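Local coordinates for membrane protein (Acinetobacter baumannii AB307-0294, PDB 5DL5) that probably forms an outer-membrane beta-barrel channel of the OprD porin family that lets small molecules, including antibiotics, across the outer membrane, at residues Tyr401-Asp406 / Ile413-Glu418; Asn329-Ala334 / Trp361-Arg366. One frame throughout, in Å; residues are numbered along the deposited sequence.

Contact 1: residues Tyr401-Asp406 / Ile413-Glu418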
loop_
_atom_site.group_PDB
_atom_site.type_symbol
_atom_site.label_atom_id
_atom_site.label_comp_id
_atom_site.label_asym_id
_atom_site.label_seq_id
_atom_site.Cartn_x
_atom_site.Cartn_y
_atom_site.Cartn_z
ATOM N N TYR A 401 4.659 18.712 -4.756
ATOM C CA TYR A 401 4.976 19.499 -5.950
ATOM C C TYR A 401 5.908 18.577 -6.815
ATOM O O TYR A 401 7.000 18.191 -6.353
ATOM C CB TYR A 401 5.523 20.920 -5.570
ATOM C CG TYR A 401 6.189 21.736 -6.722
ATOM C CD1 TYR A 401 7.551 21.588 -6.954
ATOM C CD2 TYR A 401 5.514 22.693 -7.485
ATOM C CE1 TYR A 401 8.236 22.249 -7.950
ATOM C CE2 TYR A 401 6.215 23.416 -8.490
ATOM C CZ TYR A 401 7.589 23.143 -8.731
ATOM O OH TYR A 401 8.436 23.767 -9.675
ATOM N N TYR A 402 5.407 18.137 -7.985
ATOM C CA TYR A 402 6.042 17.123 -8.730
ATOM C C TYR A 402 6.359 17.601 -10.129
ATOM O O TYR A 402 5.495 18.204 -10.779
ATOM C CB TYR A 402 5.183 15.879 -8.770
ATOM C CG TYR A 402 5.672 14.812 -9.715
ATOM C CD1 TYR A 402 6.629 13.880 -9.293
ATOM C CD2 TYR A 402 5.210 14.741 -11.020
ATOM C CE1 TYR A 402 7.093 12.889 -10.122
ATOM C CE2 TYR A 402 5.716 13.799 -11.917
ATOM C CZ TYR A 402 6.641 12.843 -11.443
ATOM O OH TYR A 402 7.147 11.882 -12.243
ATOM N N ARG A 403 7.615 17.357 -10.583
ATOM C CA ARG A 403 8.008 17.742 -11.902
ATOM C C ARG A 403 8.811 16.636 -12.584
ATOM O O ARG A 403 9.563 15.983 -11.940
ATOM C CB ARG A 403 8.870 19.041 -11.889
ATOM C CG ARG A 403 8.142 20.336 -11.470
ATOM C CD ARG A 403 6.982 20.742 -12.352
ATOM N NE ARG A 403 6.220 21.912 -11.828
ATOM C CZ ARG A 403 5.223 21.881 -10.938
ATOM N NH1 ARG A 403 4.807 20.754 -10.386
ATOM N NH2 ARG A 403 4.605 23.013 -10.594
ATOM N N ALA A 404 8.732 16.531 -13.917
ATOM C CA ALA A 404 9.427 15.469 -14.592
ATOM C C ALA A 404 9.887 15.964 -15.926
ATOM O O ALA A 404 9.355 16.962 -16.428
ATOM C CB ALA A 404 8.506 14.247 -14.705
ATOM N N SER A 405 10.844 15.289 -16.530
ATOM C CA SER A 405 11.227 15.723 -17.917
ATOM C C SER A 405 10.105 15.506 -18.957
ATOM O O SER A 405 9.067 14.833 -18.712
ATOM C CB SER A 405 12.552 15.093 -18.451
ATOM O OG SER A 405 12.725 13.829 -18.087
ATOM N N ASP A 406 10.323 16.058 -20.116
ATOM C CA ASP A 406 9.352 16.005 -21.237
ATOM C C ASP A 406 8.896 14.574 -21.615
ATOM O O ASP A 406 7.690 14.376 -21.932
ATOM C CB ASP A 406 9.961 16.593 -22.505
ATOM C CG ASP A 406 10.268 18.005 -22.354
ATOM O OD1 ASP A 406 9.684 18.556 -21.408
ATOM O OD2 ASP A 406 11.034 18.597 -23.188
ATOM N N ILE A 413 2.984 10.157 -14.637
ATOM C CA ILE A 413 2.017 11.062 -14.007
ATOM C C ILE A 413 2.030 12.389 -14.681
ATOM O O ILE A 413 1.027 12.902 -15.069
ATOM C CB ILE A 413 2.341 11.235 -12.488
ATOM C CG1 ILE A 413 2.095 9.864 -11.745
ATOM C CG2 ILE A 413 1.442 12.290 -11.881
ATOM C CD1 ILE A 413 2.721 9.789 -10.339
ATOM N N GLY A 414 3.182 13.009 -14.859
ATOM C CA GLY A 414 3.125 14.323 -15.528
ATOM C C GLY A 414 3.296 15.418 -14.454
ATOM O O GLY A 414 3.040 15.149 -13.272
ATOM N N ASP A 415 3.706 16.645 -14.857
ATOM C CA ASP A 415 3.889 17.687 -13.867
ATOM C C ASP A 415 2.575 17.925 -13.094
ATOM O O ASP A 415 1.513 18.058 -13.746
ATOM C CB ASP A 415 4.277 18.998 -14.507
ATOM C CG ASP A 415 5.662 18.976 -15.117
ATOM O OD1 ASP A 415 6.390 18.005 -15.041
ATOM O OD2 ASP A 415 6.036 19.993 -15.614
ATOM N N THR A 416 2.659 18.077 -11.769
ATOM C CA THR A 416 1.511 18.081 -10.871
ATOM C C THR A 416 1.788 18.742 -9.555
ATOM O O THR A 416 2.866 18.585 -8.989
ATOM C CB THR A 416 1.146 16.598 -10.492
ATOM O OG1 THR A 416 0.746 15.887 -11.661
ATOM C CG2 THR A 416 0.048 16.509 -9.444
ATOM N N ASN A 417 0.773 19.424 -9.066
ATOM C CA ASN A 417 0.627 19.902 -7.740
ATOM C C ASN A 417 -0.552 19.082 -7.196
ATOM O O ASN A 417 -1.695 19.282 -7.626
ATOM C CB ASN A 417 0.301 21.431 -7.782
ATOM C CG ASN A 417 1.406 22.245 -8.571
ATOM O OD1 ASN A 417 2.539 21.779 -8.807
ATOM N ND2 ASN A 417 1.055 23.450 -9.006
ATOM N N GLU A 418 -0.301 18.340 -6.172
ATOM C CA GLU A 418 -1.258 17.408 -5.591
ATOM C C GLU A 418 -1.551 17.875 -4.193
ATOM O O GLU A 418 -0.631 18.202 -3.463
ATOM C CB GLU A 418 -0.737 15.991 -5.458
ATOM C CG GLU A 418 -1.776 15.033 -4.796
ATOM C CD GLU A 418 -1.376 13.545 -4.700
ATOM O OE1 GLU A 418 -0.508 13.207 -3.951
ATOM O OE2 GLU A 418 -1.998 12.672 -5.351
HETATM O O HOH W 1 5.629 11.544 -14.621
#

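Contact 2: residues Asn329-Ala334 / Trp361-Arg366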
loop_
_atom_site.group_PDB
_atom_site.type_symbol
_atom_site.label_atom_id
_atom_site.label_comp_id
_atom_site.label_asym_id
_atom_site.label_seq_id
_atom_site.Cartn_x
_atom_site.Cartn_y
_atom_site.Cartn_z
ATOM N N ASN A 329 11.781 2.309 -15.387
ATOM C CA ASN A 329 12.699 1.372 -15.979
ATOM C C ASN A 329 14.161 1.942 -15.836
ATOM O O ASN A 329 14.399 3.026 -16.285
ATOM C CB ASN A 329 12.292 1.096 -17.387
ATOM C CG ASN A 329 13.177 0.051 -18.103
ATOM O OD1 ASN A 329 14.401 -0.005 -17.943
ATOM N ND2 ASN A 329 12.581 -0.618 -19.037
ATOM N N HIS A 330 15.038 1.199 -15.113
ATOM C CA HIS A 330 16.467 1.628 -14.792
ATOM C C HIS A 330 16.539 2.811 -13.883
ATOM O O HIS A 330 17.591 3.357 -13.736
ATOM C CB HIS A 330 17.264 1.903 -16.094
ATOM C CG HIS A 330 17.860 0.673 -16.684
ATOM N ND1 HIS A 330 17.096 -0.427 -17.092
ATOM C CD2 HIS A 330 19.167 0.315 -16.859
ATOM C CE1 HIS A 330 17.902 -1.389 -17.537
ATOM N NE2 HIS A 330 19.159 -0.969 -17.394
ATOM N N GLU A 331 15.398 3.265 -13.271
ATOM C CA GLU A 331 15.424 4.502 -12.535
ATOM C C GLU A 331 16.232 4.366 -11.247
ATOM O O GLU A 331 16.034 3.442 -10.438
ATOM C CB GLU A 331 13.993 4.963 -12.181
ATOM C CG GLU A 331 13.969 6.322 -11.517
ATOM C CD GLU A 331 12.612 6.895 -11.255
ATOM O OE1 GLU A 331 11.625 6.206 -11.520
ATOM O OE2 GLU A 331 12.578 8.042 -10.736
ATOM N N LYS A 332 17.114 5.314 -11.042
ATOM C CA LYS A 332 17.730 5.503 -9.739
ATOM C C LYS A 332 17.088 6.658 -8.974
ATOM O O LYS A 332 16.712 7.600 -9.610
ATOM C CB LYS A 332 19.235 5.813 -9.924
ATOM C CG LYS A 332 20.017 4.735 -10.653
ATOM C CD LYS A 332 21.446 5.263 -10.818
ATOM C CE LYS A 332 22.527 4.225 -10.884
ATOM N NZ LYS A 332 22.559 3.794 -12.279
ATOM N N SER A 333 17.092 6.659 -7.611
ATOM C CA SER A 333 16.590 7.850 -6.949
ATOM C C SER A 333 17.164 8.001 -5.533
ATOM O O SER A 333 17.664 7.035 -4.916
ATOM C CB SER A 333 15.026 7.797 -6.862
ATOM O OG SER A 333 14.585 6.628 -6.178
ATOM N N ALA A 334 17.136 9.237 -5.047
ATOM C CA ALA A 334 17.747 9.588 -3.776
ATOM C C ALA A 334 16.809 10.535 -3.057
ATOM O O ALA A 334 16.203 11.393 -3.696
ATOM C CB ALA A 334 19.088 10.257 -3.990
ATOM N N TRP A 361 16.373 9.626 -11.663
ATOM C CA TRP A 361 17.008 9.842 -12.944
ATOM C C TRP A 361 17.324 8.554 -13.648
ATOM O O TRP A 361 17.123 7.497 -13.055
ATOM C CB TRP A 361 18.309 10.685 -12.728
ATOM C CG TRP A 361 19.432 10.012 -12.053
ATOM C CD1 TRP A 361 20.486 9.349 -12.683
ATOM C CD2 TRP A 361 19.643 9.846 -10.630
ATOM N NE1 TRP A 361 21.312 8.795 -11.727
ATOM C CE2 TRP A 361 20.803 9.091 -10.470
ATOM C CE3 TRP A 361 18.926 10.222 -9.470
ATOM C CZ2 TRP A 361 21.331 8.807 -9.203
ATOM C CZ3 TRP A 361 19.481 9.866 -8.173
ATOM C CH2 TRP A 361 20.619 9.160 -8.086
ATOM N N ASP A 362 17.929 8.612 -14.831
ATOM C CA ASP A 362 18.256 7.352 -15.556
ATOM C C ASP A 362 16.971 6.552 -15.973
ATOM O O ASP A 362 17.005 5.337 -16.155
ATOM C CB ASP A 362 19.159 6.403 -14.748
ATOM C CG ASP A 362 20.713 6.648 -14.989
ATOM O OD1 ASP A 362 21.111 7.534 -15.769
ATOM O OD2 ASP A 362 21.435 5.888 -14.338
ATOM N N ILE A 363 15.866 7.225 -16.113
ATOM C CA ILE A 363 14.624 6.536 -16.459
ATOM C C ILE A 363 14.619 6.350 -17.967
ATOM O O ILE A 363 14.839 7.332 -18.766
ATOM C CB ILE A 363 13.399 7.355 -16.123
ATOM C CG1 ILE A 363 13.330 7.666 -14.664
ATOM C CG2 ILE A 363 12.141 6.593 -16.644
ATOM C CD1 ILE A 363 12.415 8.855 -14.383
ATOM N N LYS A 364 14.456 5.071 -18.351
ATOM C CA LYS A 364 14.320 4.677 -19.747
ATOM C C LYS A 364 12.883 4.732 -20.200
ATOM O O LYS A 364 12.070 4.090 -19.616
ATOM C CB LYS A 364 14.769 3.237 -20.025
ATOM C CG LYS A 364 16.252 2.986 -19.987
ATOM C CD LYS A 364 16.567 1.662 -20.668
ATOM C CE LYS A 364 17.979 1.217 -20.271
ATOM N NZ LYS A 364 18.402 -0.058 -20.984
ATOM N N VAL A 365 12.610 5.439 -21.272
ATOM C CA VAL A 365 11.265 5.514 -21.826
ATOM C C VAL A 365 11.469 5.043 -23.241
ATOM O O VAL A 365 12.335 5.564 -24.017
ATOM C CB VAL A 365 10.758 6.955 -21.893
ATOM C CG1 VAL A 365 9.386 6.974 -22.534
ATOM C CG2 VAL A 365 10.725 7.623 -20.500
ATOM N N ARG A 366 10.733 3.971 -23.554
ATOM C CA ARG A 366 11.017 3.095 -24.635
ATOM C C ARG A 366 10.973 3.869 -25.920
ATOM O O ARG A 366 10.001 4.557 -26.135
ATOM C CB ARG A 366 9.877 1.984 -24.664
ATOM C CG ARG A 366 10.078 1.027 -25.875
ATOM C CD ARG A 366 9.095 -0.147 -25.771
ATOM N NE ARG A 366 7.766 0.377 -26.090
ATOM C CZ ARG A 366 7.291 0.479 -27.340
ATOM N NH1 ARG A 366 7.967 0.003 -28.375
ATOM N NH2 ARG A 366 6.083 0.997 -27.544
#

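Contact 1: residues Tyr401-Asp406 / Ile413-Glu418
Tyr-402 and Thr-416 form an antiparallel hydrogen-bonded pair at the loop end of the last beta hairpin of an OprD-family barrel. Tyr-402 N donates to Thr-416 O at 2.8 Å, and Thr-416 N returns a bond to Tyr-402 O. That carbonyl oxygen also accepts Arg-403 NH1 at 2.7 Å. The two donors reach it from opposite faces of its plane.

Arg-403 bends at chi2 (-61°), which folds its guanidinium back along the strand toward Asn-417. NH1 meets Asn-417 OD1 at 2.9 Å, with guanidinium and amide nearly coplanar. A weak bond from NH1 to Thr-416 O completes its three acceptors. These bonds fix the rotation of the guanidinium. Tyr-401 lies beside Asn-417 on the same face of the hairpin.

Past the paired strands, the Asp-415 side chain takes over from the backbone. Its OD1 receives Ala-404 N at 3.0 Å, nearly along the C-O axis. Its OD2 packs on Arg-403 CD at 3.5 Å. The charges of Arg-403 and Asp-415 are near each other, but OD2 lies well out of the guanidinium plane, so no N-H of Arg-403 points at it.

On the face of Tyr-402 and Thr-416, the tyrosine ring turns its edge to Gly-414 O, 3.2 Å from CD2. Thr-416 OG1 donates to the same Gly-414 oxygen. A water links the end of the ring to the turn: it donates to Tyr-402 OH and accepts from Gly-414 N. Tyr-402 OH also bonds Glu-374.

The hairpin is held on both flanks. Strand 371-384 pairs with 394-404, through Arg-403 with Arg-375. Strand 29-43 pairs with 416-428, through Asn-417 with Asp-42, and so closes the barrel.

Contact 2: residues Asn329-Ala334 / Trp361-Arg366
Lys-332 crosses the indole of Trp-361 and ends on Asp-362. Its CB sits over one face of the six-membered ring, 3.8 Å from the centroid and 19° off the normal, a CH-pi contact. CG runs past Asp-362 OD2. CD lies 3.6 Å from Trp-361 NE1 and also touches Asp-362 OD2, and CE passes the same oxygen. The chain then bends at chi4 (84°), bringing NZ to Asp-362 OD2 at 3.1 Å. NZ meets the oxygen nearly in line with its C-O bond, in a salt bridge. CB and CD thus pack on the indole, and NZ pairs with Asp-362. The indole also reaches Ser-333 CA and Ala-334 CB.

In the backbone, Lys-332 and Trp-361 exchange both hydrogen bonds. The next backbone bond runs from Lys-364 N to Asn-329 O at 2.9 Å and is almost straight at 179°.

Lys-364 makes a second CH-pi contact. Its extended chain passes Asn-329 OD1 and sets CE squarely over the His-330 ring, 3.5 Å from the centroid. His-330 ND1 donates to Asn-329 OD1, which steadies the ring beneath the lysine. Glu-331 runs side by side with Ile-363, CG to CG1 at 3.5 Å. Its carboxylate is held by Gly-328 N.

Asp-362 and Ile-363 both face Ala-372 of strand 371-384, a G1 beta bulge. The whole is an antiparallel hairpin of strands 332-341 and 351-365 in a porin barrel, with the pairing carried past the start of the first strand.

Overall arrangement
Both contacts lie in the same barrel wall, with centres 15 Å apart and no direct touch. Contact 1 is at the loop end of its hairpin. Contact 2 joins the open end of its hairpin, with the strands and their turn between its segments. Strand 371-384 borders both: it pairs with 351-365 of contact 2 and with 394-404 of contact 1. Glu-374 on that strand bonds Tyr-402 and lies close to Glu-331, a like charge. Neither contact is a core; each mixes buried and partly exposed residues. Contact 1 is polar, with a water and an arginine whose NH1 bonds several acceptors. Contact 2 relies more on lysine methylenes over aromatic faces, plus one salt bridge.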